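Local coordinates for protein DNA polymerase (Bacillus phage phi29, PDB 2PY5) that replicates the phage genome by protein-primed, strand-displacing DNA synthesis and proofreads it with a 3'-5' exonuclease, at residues Thr15-Arg23 with Val561-Asp569; Leu44-Leu52 with Phe69-Phe79. The protein carries 2 engineered substitutions. All blocks are in the same frame, centred on the assembly; numbering follows the deposited sequence.

Contact 1. Residues Thr15-Arg23 with Val561-Asp569. With nucleotides of chain A.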
loop_
_atom_site.group_PDB
_atom_site.type_symbol
_atom_site.label_atom_id
_atom_site.label_comp_id
_atom_site.label_asym_id
_atom_site.label_seq_id
_atom_site.Cartn_x
_atom_site.Cartn_y
_atom_site.Cartn_z
ATOM N N THR F 15 4.112 25.191 1.829
ATOM C CA THR F 15 4.419 25.697 0.501
ATOM C C THR F 15 3.261 26.522 -0.067
ATOM O O THR F 15 2.113 26.345 0.315
ATOM C CB THR F 15 4.745 24.532 -0.453
ATOM O OG1 THR F 15 3.593 23.686 -0.556
ATOM C CG2 THR F 15 5.924 23.700 0.068
ATOM N N THR F 16 3.578 27.452 -0.961
ATOM C CA THR F 16 2.557 28.213 -1.636
ATOM C C THR F 16 1.895 27.367 -2.716
ATOM O O THR F 16 2.462 26.356 -3.153
ATOM C CB THR F 16 3.123 29.503 -2.226
ATOM O OG1 THR F 16 4.087 29.196 -3.229
ATOM C CG2 THR F 16 3.768 30.340 -1.140
ATOM N N THR F 17 0.708 27.787 -3.149
ATOM C CA THR F 17 -0.166 26.916 -3.928
ATOM C C THR F 17 -0.559 27.524 -5.267
ATOM O O THR F 17 -1.570 27.154 -5.847
ATOM C CB THR F 17 -1.402 26.532 -3.096
ATOM O OG1 THR F 17 -2.238 27.673 -2.892
ATOM C CG2 THR F 17 -0.961 25.956 -1.739
ATOM N N LYS F 18 0.279 28.429 -5.764
ATOM C CA LYS F 18 0.070 29.086 -7.053
ATOM C C LYS F 18 1.033 28.498 -8.077
ATOM O O LYS F 18 2.243 28.492 -7.856
ATOM C CB LYS F 18 0.357 30.569 -6.924
ATOM C CG LYS F 18 -0.471 31.297 -5.889
ATOM C CD LYS F 18 0.131 32.675 -5.653
ATOM C CE LYS F 18 -0.747 33.556 -4.792
ATOM N NZ LYS F 18 -0.204 34.951 -4.718
ATOM N N VAL F 19 0.506 28.006 -9.198
ATOM C CA VAL F 19 1.369 27.443 -10.254
ATOM C C VAL F 19 2.428 28.443 -10.756
ATOM O O VAL F 19 3.527 28.043 -11.156
ATOM C CB VAL F 19 0.549 26.867 -11.439
ATOM C CG1 VAL F 19 -0.272 25.675 -10.978
ATOM C CG2 VAL F 19 -0.346 27.921 -12.060
ATOM N N GLU F 20 2.114 29.742 -10.689
ATOM C CA GLU F 20 3.036 30.799 -11.149
ATOM C C GLU F 20 3.965 31.276 -10.036
ATOM O O GLU F 20 4.844 32.101 -10.275
ATOM C CB GLU F 20 2.278 32.019 -11.707
ATOM C CG GLU F 20 0.815 31.798 -11.958
ATOM C CD GLU F 20 -0.002 31.841 -10.676
ATOM O OE1 GLU F 20 -0.602 30.813 -10.328
ATOM O OE2 GLU F 20 -0.027 32.904 -10.014
ATOM N N ASP F 21 3.787 30.761 -8.822
ATOM C CA ASP F 21 4.573 31.233 -7.689
ATOM C C ASP F 21 4.606 30.183 -6.588
ATOM O O ASP F 21 3.939 30.300 -5.549
ATOM C CB ASP F 21 4.001 32.545 -7.169
ATOM C CG ASP F 21 4.851 33.169 -6.098
ATOM O OD1 ASP F 21 4.371 34.138 -5.484
ATOM O OD2 ASP F 21 5.983 32.694 -5.860
ATOM N N CYS F 22 5.376 29.138 -6.860
ATOM C CA CYS F 22 5.447 27.960 -6.027
ATOM C C CYS F 22 6.764 27.930 -5.276
ATOM O O CYS F 22 7.840 27.841 -5.884
ATOM C CB CYS F 22 5.306 26.729 -6.910
ATOM S SG CYS F 22 5.456 25.169 -6.078
ATOM N N ARG F 23 6.673 28.014 -3.953
ATOM C CA ARG F 23 7.853 28.075 -3.110
ATOM C C ARG F 23 7.542 27.674 -1.676
ATOM O O ARG F 23 6.414 27.719 -1.236
ATOM C CB ARG F 23 8.438 29.488 -3.144
ATOM C CG ARG F 23 7.470 30.548 -2.777
ATOM C CD ARG F 23 8.017 31.976 -2.974
ATOM N NE ARG F 23 6.871 32.862 -3.144
ATOM C CZ ARG F 23 6.068 33.291 -2.168
ATOM N NH1 ARG F 23 6.290 33.001 -0.896
ATOM N NH2 ARG F 23 5.019 34.015 -2.477
ATOM N N VAL F 561 5.831 22.402 -11.326
ATOM C CA VAL F 561 5.989 23.765 -11.795
ATOM C C VAL F 561 7.384 24.284 -11.380
ATOM O O VAL F 561 8.086 23.626 -10.604
ATOM C CB VAL F 561 4.875 24.664 -11.189
ATOM C CG1 VAL F 561 3.503 24.149 -11.588
ATOM C CG2 VAL F 561 5.004 24.703 -9.647
ATOM N N PRO F 562 7.810 25.452 -11.894
ATOM C CA PRO F 562 9.070 26.005 -11.416
ATOM C C PRO F 562 9.042 26.168 -9.881
ATOM O O PRO F 562 8.126 26.782 -9.332
ATOM C CB PRO F 562 9.171 27.350 -12.157
ATOM C CG PRO F 562 8.337 27.141 -13.367
ATOM C CD PRO F 562 7.205 26.296 -12.939
ATOM N N GLY F 563 10.009 25.564 -9.217
ATOM C CA GLY F 563 10.119 25.637 -7.766
ATOM C C GLY F 563 9.674 24.413 -7.004
ATOM O O GLY F 563 10.174 24.137 -5.925
ATOM N N GLY F 564 8.721 23.659 -7.539
ATOM C CA GLY F 564 8.248 22.490 -6.853
ATOM C C GLY F 564 6.965 21.934 -7.413
ATOM O O GLY F 564 6.746 21.952 -8.620
ATOM N N VAL F 565 6.094 21.499 -6.523
ATOM C CA VAL F 565 4.822 20.877 -6.878
ATOM C C VAL F 565 3.690 21.725 -6.305
ATOM O O VAL F 565 3.727 22.079 -5.129
ATOM C CB VAL F 565 4.685 19.426 -6.335
ATOM C CG1 VAL F 565 3.224 18.931 -6.403
ATOM C CG2 VAL F 565 5.594 18.487 -7.107
ATOM N N VAL F 566 2.695 22.020 -7.139
ATOM C CA VAL F 566 1.420 22.565 -6.671
ATOM C C VAL F 566 0.356 21.486 -6.769
ATOM O O VAL F 566 0.265 20.786 -7.775
ATOM C CB VAL F 566 0.987 23.788 -7.499
ATOM C CG1 VAL F 566 -0.437 24.223 -7.137
ATOM C CG2 VAL F 566 1.965 24.906 -7.287
ATOM N N LEU F 567 -0.446 21.363 -5.720
ATOM C CA LEU F 567 -1.593 20.473 -5.697
ATOM C C LEU F 567 -2.773 21.283 -6.198
ATOM O O LEU F 567 -3.261 22.178 -5.503
ATOM C CB LEU F 567 -1.835 19.964 -4.282
ATOM C CG LEU F 567 -0.686 19.095 -3.744
ATOM C CD1 LEU F 567 -0.897 18.729 -2.287
ATOM C CD2 LEU F 567 -0.583 17.846 -4.602
ATOM N N VAL F 568 -3.155 21.037 -7.447
ATOM C CA VAL F 568 -4.237 21.774 -8.098
ATOM C C VAL F 568 -5.522 21.002 -7.901
ATOM O O VAL F 568 -5.548 19.791 -8.116
ATOM C CB VAL F 568 -3.959 21.912 -9.607
ATOM C CG1 VAL F 568 -5.110 22.619 -10.319
ATOM C CG2 VAL F 568 -2.665 22.659 -9.840
ATOM N N ASP F 569 -6.584 21.691 -7.489
ATOM C CA ASP F 569 -7.880 21.041 -7.319
ATOM C C ASP F 569 -8.414 20.662 -8.691
ATOM O O ASP F 569 -8.569 21.504 -9.576
ATOM C CB ASP F 569 -8.878 21.923 -6.554
ATOM C CG ASP F 569 -8.592 21.975 -5.054
ATOM O OD1 ASP F 569 -7.952 21.038 -4.517
ATOM O OD2 ASP F 569 -9.015 22.957 -4.407
ATOM P P DT A 7 0.970 18.892 4.395
ATOM O OP1 DT A 7 1.678 19.338 5.605
ATOM O OP2 DT A 7 -0.440 18.461 4.481
ATOM O "O5'" DT A 7 0.986 20.038 3.281
ATOM C "C5'" DT A 7 2.202 20.617 2.833
ATOM C "C4'" DT A 7 1.864 21.681 1.805
ATOM O "O4'" DT A 7 1.141 21.078 0.715
ATOM C "C3'" DT A 7 0.952 22.812 2.284
ATOM O "O3'" DT A 7 1.673 23.870 2.930
ATOM C "C2'" DT A 7 0.376 23.291 0.960
ATOM C "C1'" DT A 7 0.227 22.007 0.163
ATOM N N1 DT A 7 -1.161 21.417 0.192
ATOM C C2 DT A 7 -2.067 21.893 -0.723
ATOM O O2 DT A 7 -1.804 22.761 -1.536
ATOM N N3 DT A 7 -3.305 21.317 -0.662
ATOM C C4 DT A 7 -3.719 20.327 0.205
ATOM O O4 DT A 7 -4.871 19.880 0.170
ATOM C C5 DT A 7 -2.724 19.869 1.142
ATOM C C7 DT A 7 -3.066 18.792 2.128
ATOM C C6 DT A 7 -1.499 20.422 1.099
ATOM P P DT A 6 -0.183 13.235 4.633
ATOM O OP1 DT A 6 0.515 13.221 5.913
ATOM O OP2 DT A 6 -1.620 13.517 4.551
ATOM O "O5'" DT A 6 0.468 14.373 3.702
ATOM C "C5'" DT A 6 1.865 14.616 3.733
ATOM C "C4'" DT A 6 2.171 15.616 2.643
ATOM O "O4'" DT A 6 1.846 15.078 1.350
ATOM C "C3'" DT A 6 1.342 16.891 2.749
ATOM O "O3'" DT A 6 1.914 17.807 3.681
ATOM C "C2'" DT A 6 1.350 17.395 1.312
ATOM C "C1'" DT A 6 1.492 16.131 0.471
ATOM N N1 DT A 6 0.239 15.707 -0.220
ATOM C C2 DT A 6 0.326 15.325 -1.535
ATOM O O2 DT A 6 1.363 15.313 -2.168
ATOM N N3 DT A 6 -0.874 14.957 -2.091
ATOM C C4 DT A 6 -2.111 14.919 -1.468
ATOM O O4 DT A 6 -3.120 14.559 -2.068
ATOM C C5 DT A 6 -2.120 15.303 -0.079
ATOM C C7 DT A 6 -3.393 15.301 0.699
ATOM C C6 DT A 6 -0.952 15.679 0.478
HETATM O O HOH W 1 2.633 23.646 -3.107
HETATM O O HOH W 2 -3.711 25.114 -5.676
HETATM O O HOH W 3 6.463 28.752 -9.538
#
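Cys22 extends from the loop joining strands 8-15 and 24-31 of the exonuclease region onto the C-terminal beta hairpin of the chain, whose type II turn runs from Val561 to Gly564. Cys22 CB lies 3.4 Å from Val561 CG2, tighter than a usual carbon-carbon contact. Beyond CB, the sulfur stands anti to the backbone N (chi1 177°), a direction that carries it over the hairpin strand: Cys22 SG touches Val561 CG2, the backbone of Gly564 and Val565 O, and lies 3.7 Å from Val566 CG2. Phe69 of helix 63-76 also packs on this cysteine. Val566 turns both methyls into the loop, CG1 against Thr17 O at 3.4 Å and CG2 against Lys18 O. Val19, in the type I turn Lys18-Asp21, extends the apolar patch: its CB meets Val561 CG1, while Val19 CG1 lies 4.0 Å from Val568 CG2, the two side chains crossing at about a right angle.

Polar bridging is left to water. One molecule accepts from Thr15 OG1 and donates to Thr16 O and, at 2.8 Å, to Val565 O; a second donates to Thr17 O and Leu567 O. At the DNA end, Thr15 N gives a nearly straight bond to DT7 O3' of chain A (3.0 Å, 162°), and Leu567 CD1 touches DT7 and DT6. Thr15 takes part in stabilising the frayed primer terminus at the exonuclease site. Where two carbonyls face each other, as Thr16 O and Val565 O do, neither can donate and water supplies the protons; by the turn a third water instead relays from Cys22 N to Pro562 O.

Contact 2. Residues Leu44-Leu52 with Phe69-Phe79. With EDO (1,2-ethanediol), chain P.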
loop_
_atom_site.group_PDB
_atom_site.type_symbol
_atom_site.label_atom_id
_atom_site.label_comp_id
_atom_site.label_asym_id
_atom_site.label_seq_id
_atom_site.Cartn_x
_atom_site.Cartn_y
_atom_site.Cartn_z
ATOM N N LEU F 44 13.795 28.670 2.506
ATOM C CA LEU F 44 14.399 27.434 2.005
ATOM C C LEU F 44 15.910 27.565 1.932
ATOM O O LEU F 44 16.626 26.605 2.218
ATOM C CB LEU F 44 13.837 27.033 0.632
ATOM C CG LEU F 44 14.324 25.704 0.052
ATOM C CD1 LEU F 44 14.098 24.538 1.057
ATOM C CD2 LEU F 44 13.638 25.360 -1.260
ATOM N N ASP F 45 16.413 28.733 1.548
ATOM C CA ASP F 45 17.855 28.950 1.512
ATOM C C ASP F 45 18.477 28.665 2.872
ATOM O O ASP F 45 19.504 28.019 2.959
ATOM C CB ASP F 45 18.188 30.388 1.124
ATOM C CG ASP F 45 18.056 30.669 -0.371
ATOM O OD1 ASP F 45 18.032 29.726 -1.182
ATOM O OD2 ASP F 45 18.037 31.877 -0.745
ATOM N N GLU F 46 17.842 29.169 3.922
ATOM C CA GLU F 46 18.315 28.951 5.276
ATOM C C GLU F 46 18.288 27.460 5.620
ATOM O O GLU F 46 19.256 26.933 6.192
ATOM C CB GLU F 46 17.436 29.720 6.244
ATOM C CG GLU F 46 17.926 29.709 7.651
ATOM C CD GLU F 46 17.118 30.637 8.510
ATOM O OE1 GLU F 46 16.052 30.209 9.001
ATOM O OE2 GLU F 46 17.541 31.813 8.665
ATOM N N PHE F 47 17.178 26.805 5.287
ATOM C CA PHE F 47 17.016 25.367 5.569
ATOM C C PHE F 47 18.116 24.572 4.863
ATOM O O PHE F 47 18.778 23.708 5.464
ATOM C CB PHE F 47 15.658 24.870 5.084
ATOM C CG PHE F 47 15.466 23.373 5.283
ATOM C CD1 PHE F 47 15.201 22.875 6.564
ATOM C CD2 PHE F 47 15.541 22.480 4.222
ATOM C CE1 PHE F 47 15.048 21.500 6.779
ATOM C CE2 PHE F 47 15.370 21.107 4.436
ATOM C CZ PHE F 47 15.122 20.634 5.725
ATOM N N MET F 48 18.294 24.846 3.581
ATOM C CA MET F 48 19.246 24.070 2.777
ATOM C C MET F 48 20.710 24.308 3.213
ATOM O O MET F 48 21.543 23.398 3.140
ATOM C CB MET F 48 19.067 24.353 1.282
ATOM C CG MET F 48 17.755 23.829 0.757
ATOM S SD MET F 48 17.520 22.040 0.963
ATOM C CE MET F 48 18.898 21.366 0.006
ATOM N N ALA F 49 21.045 25.518 3.649
ATOM C CA ALA F 49 22.370 25.755 4.216
ATOM C C ALA F 49 22.611 24.802 5.401
ATOM O O ALA F 49 23.687 24.237 5.527
ATOM C CB ALA F 49 22.533 27.230 4.648
ATOM N N TRP F 50 21.590 24.629 6.238
ATOM C CA TRP F 50 21.638 23.709 7.364
ATOM C C TRP F 50 21.778 22.257 6.868
ATOM O O TRP F 50 22.639 21.498 7.366
ATOM C CB TRP F 50 20.392 23.892 8.243
ATOM C CG TRP F 50 20.245 22.838 9.303
ATOM C CD1 TRP F 50 20.884 22.801 10.513
ATOM C CD2 TRP F 50 19.408 21.673 9.252
ATOM N NE1 TRP F 50 20.502 21.679 11.207
ATOM C CE2 TRP F 50 19.595 20.975 10.465
ATOM C CE3 TRP F 50 18.511 21.153 8.303
ATOM C CZ2 TRP F 50 18.933 19.780 10.746
ATOM C CZ3 TRP F 50 17.849 19.960 8.590
ATOM C CH2 TRP F 50 18.059 19.298 9.815
ATOM N N VAL F 51 20.962 21.887 5.888
ATOM C CA VAL F 51 21.035 20.546 5.284
ATOM C C VAL F 51 22.472 20.237 4.851
ATOM O O VAL F 51 22.975 19.137 5.086
ATOM C CB VAL F 51 20.111 20.408 4.052
ATOM C CG1 VAL F 51 20.374 19.086 3.305
ATOM C CG2 VAL F 51 18.640 20.550 4.441
ATOM N N LEU F 52 23.143 21.203 4.229
ATOM C CA LEU F 52 24.452 20.932 3.657
ATOM C C LEU F 52 25.508 20.728 4.718
ATOM O O LEU F 52 26.492 20.028 4.479
ATOM C CB LEU F 52 24.870 22.000 2.671
ATOM C CG LEU F 52 24.019 22.176 1.424
ATOM C CD1 LEU F 52 24.649 23.225 0.489
ATOM C CD2 LEU F 52 23.767 20.876 0.686
ATOM N N PHE F 69 10.711 20.267 -4.030
ATOM C CA PHE F 69 11.227 21.566 -3.630
ATOM C C PHE F 69 12.734 21.522 -3.406
ATOM O O PHE F 69 13.462 22.436 -3.814
ATOM C CB PHE F 69 10.474 22.111 -2.409
ATOM C CG PHE F 69 9.045 22.443 -2.701
ATOM C CD1 PHE F 69 8.060 21.448 -2.716
ATOM C CD2 PHE F 69 8.666 23.741 -3.010
ATOM C CE1 PHE F 69 6.736 21.770 -3.032
ATOM C CE2 PHE F 69 7.361 24.032 -3.289
ATOM C CZ PHE F 69 6.401 23.055 -3.288
ATOM N N ILE F 70 13.205 20.437 -2.780
ATOM C CA ILE F 70 14.616 20.244 -2.505
ATOM C C ILE F 70 15.417 20.126 -3.787
ATOM O O ILE F 70 16.454 20.765 -3.937
ATOM C CB ILE F 70 14.802 18.992 -1.607
ATOM C CG1 ILE F 70 14.263 19.257 -0.207
ATOM C CG2 ILE F 70 16.259 18.539 -1.541
ATOM C CD1 ILE F 70 14.063 18.024 0.605
ATOM N N ILE F 71 14.935 19.316 -4.729
ATOM C CA ILE F 71 15.647 19.126 -6.000
ATOM C C ILE F 71 15.637 20.412 -6.845
ATOM O O ILE F 71 16.656 20.759 -7.456
ATOM C CB ILE F 71 15.173 17.877 -6.762
ATOM C CG1 ILE F 71 15.507 16.625 -5.944
ATOM C CG2 ILE F 71 15.894 17.766 -8.111
ATOM C CD1 ILE F 71 15.026 15.335 -6.584
ATOM N N ASN F 72 14.497 21.105 -6.884
ATOM C CA ASN F 72 14.453 22.416 -7.530
ATOM C C ASN F 72 15.537 23.345 -6.966
ATOM O O ASN F 72 16.181 24.075 -7.700
ATOM C CB ASN F 72 13.071 23.064 -7.372
ATOM C CG ASN F 72 12.112 22.678 -8.487
ATOM O OD1 ASN F 72 11.379 21.666 -8.383
ATOM N ND2 ASN F 72 12.124 23.433 -9.552
ATOM N N TRP F 73 15.747 23.315 -5.654
ATOM C CA TRP F 73 16.778 24.163 -5.047
ATOM C C TRP F 73 18.176 23.691 -5.447
ATOM O O TRP F 73 19.008 24.488 -5.866
ATOM C CB TRP F 73 16.646 24.178 -3.523
ATOM C CG TRP F 73 17.590 25.126 -2.826
ATOM C CD1 TRP F 73 17.319 26.411 -2.445
ATOM C CD2 TRP F 73 18.953 24.876 -2.438
ATOM N NE1 TRP F 73 18.410 26.972 -1.856
ATOM C CE2 TRP F 73 19.432 26.061 -1.831
ATOM C CE3 TRP F 73 19.810 23.778 -2.538
ATOM C CZ2 TRP F 73 20.728 26.174 -1.332
ATOM C CZ3 TRP F 73 21.086 23.879 -2.035
ATOM C CH2 TRP F 73 21.546 25.084 -1.454
ATOM N N LEU F 74 18.415 22.380 -5.338
ATOM C CA LEU F 74 19.722 21.829 -5.632
ATOM C C LEU F 74 20.163 22.237 -7.030
ATOM O O LEU F 74 21.267 22.701 -7.214
ATOM C CB LEU F 74 19.726 20.296 -5.472
ATOM C CG LEU F 74 19.632 19.799 -4.035
ATOM C CD1 LEU F 74 19.255 18.325 -4.027
ATOM C CD2 LEU F 74 20.951 19.998 -3.290
ATOM N N GLU F 75 19.256 22.081 -8.001
ATOM C CA GLU F 75 19.543 22.369 -9.410
ATOM C C GLU F 75 19.855 23.835 -9.676
ATOM O O GLU F 75 20.519 24.141 -10.664
ATOM C CB GLU F 75 18.364 21.917 -10.274
ATOM C CG GLU F 75 18.236 20.385 -10.356
ATOM C CD GLU F 75 19.237 19.768 -11.308
ATOM O OE1 GLU F 75 19.635 20.448 -12.287
ATOM O OE2 GLU F 75 19.614 18.588 -11.110
ATOM N N ARG F 76 19.372 24.735 -8.816
ATOM C CA ARG F 76 19.636 26.168 -8.969
ATOM C C ARG F 76 20.785 26.681 -8.108
ATOM O O ARG F 76 21.148 27.859 -8.180
ATOM C CB ARG F 76 18.367 26.952 -8.651
ATOM C CG ARG F 76 17.258 26.769 -9.679
ATOM C CD ARG F 76 16.010 27.418 -9.185
ATOM N NE ARG F 76 14.954 27.463 -10.200
ATOM C CZ ARG F 76 14.159 26.431 -10.482
ATOM N NH1 ARG F 76 14.282 25.278 -9.854
ATOM N NH2 ARG F 76 13.224 26.560 -11.406
ATOM N N ASN F 77 21.363 25.805 -7.307
ATOM C CA ASN F 77 22.339 26.195 -6.317
ATOM C C ASN F 77 23.612 25.363 -6.413
ATOM O O ASN F 77 24.314 25.158 -5.411
ATOM C CB ASN F 77 21.717 26.144 -4.932
ATOM C CG ASN F 77 20.823 27.340 -4.666
ATOM O OD1 ASN F 77 21.301 28.400 -4.223
ATOM N ND2 ASN F 77 19.531 27.195 -4.956
ATOM N N GLY F 78 23.902 24.906 -7.630
ATOM C CA GLY F 78 25.208 24.355 -7.965
ATOM C C GLY F 78 25.365 22.852 -7.833
ATOM O O GLY F 78 26.489 22.346 -7.906
ATOM N N PHE F 79 24.250 22.139 -7.655
ATOM C CA PHE F 79 24.275 20.680 -7.540
ATOM C C PHE F 79 23.652 20.039 -8.763
ATOM O O PHE F 79 22.569 20.431 -9.180
ATOM C CB PHE F 79 23.520 20.205 -6.293
ATOM C CG PHE F 79 24.202 20.542 -5.012
ATOM C CD1 PHE F 79 24.100 21.813 -4.471
ATOM C CD2 PHE F 79 24.979 19.605 -4.352
ATOM C CE1 PHE F 79 24.739 22.143 -3.301
ATOM C CE2 PHE F 79 25.617 19.927 -3.180
ATOM C CZ PHE F 79 25.501 21.195 -2.652
HETATM C C1 EDO P . 18.287 33.556 2.796
HETATM O O1 EDO P . 17.670 33.221 4.043
HETATM C C2 EDO P . 17.235 33.834 1.729
HETATM O O2 EDO P . 17.854 34.135 0.466
HETATM O O HOH W 4 17.601 29.445 -4.200
#
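Trp73 is a knob set in a hole formed by Leu44, Asp45, Met48 and Leu52, where segments 44-52 and 69-76 of helices 44-54 and 63-76 in the exonuclease region cross at -82°, with axes 11.2 Å apart at closest approach. The ring is fixed from several directions. Over one face lies Met48: its CB stands 3.5 Å from the centroid of the six-membered ring, 9° off the normal, a CH-pi contact, while SD is oblique at 5.0 Å in a Met-aromatic contact. Bends at chi2 and chi3 fold the methionine along the indole, and CE ends near Ile70 CG2 and Leu74 CD2. On the opposite face Asn77 ND2 sits 3.2 Å above the plane, toward the rim. At the ring edge, Trp73 NE1 donates to Asp45 OD1 (2.9 Å, 161°); the acceptor is only slightly out of the indole plane, and the bond arrives nearly in line with the carboxylate C-O. Leu52 CD1 meets the far rim at CH2, and Leu52 CD2 goes on to Phe79 CZ at 3.8 Å. Leu44 supplies the remaining wall, with CD2 against Trp73 CB.

In the next shell, the Asn77 amide is held by its bond from ND2 to Trp73 O (2.9 Å), which also accepts from Arg76 N on the opposite face of the carbonyl plane. Farther out, both helices rest on the sheet: Leu44 and Ile70 touch Phe13, and Leu52 and, from the loop after the second helix, Phe79 touch Ile105. Asp45 OD2 accepts from a hydroxyl of an ethanediol, probably from the crystallisation liquor, and one water bridges Asp45 OD1 to Asn77 ND2, 3.1 Å from each.

Contact 2 lies within the chain loop that contact 1 closes, and their centres are about 17 Å apart. Phe69 joins them directly: belonging to the helix of contact 2, it places CD2 3.3 Å from Gly563 O and CZ 3.4 Å from Val565 O of the hairpin in contact 1. The side chain of Phe69 also comes within about 3 Å of that of Thr15 and about 4 Å of that of Phe65, which binds single-stranded DNA. Contact 1 touches the bound nucleotides, whereas the nearest atom of contact 2 is about 7 Å from them, so contact 2 lies farther from the DNA. Phe69 is additionally a site of terminal-protein interaction.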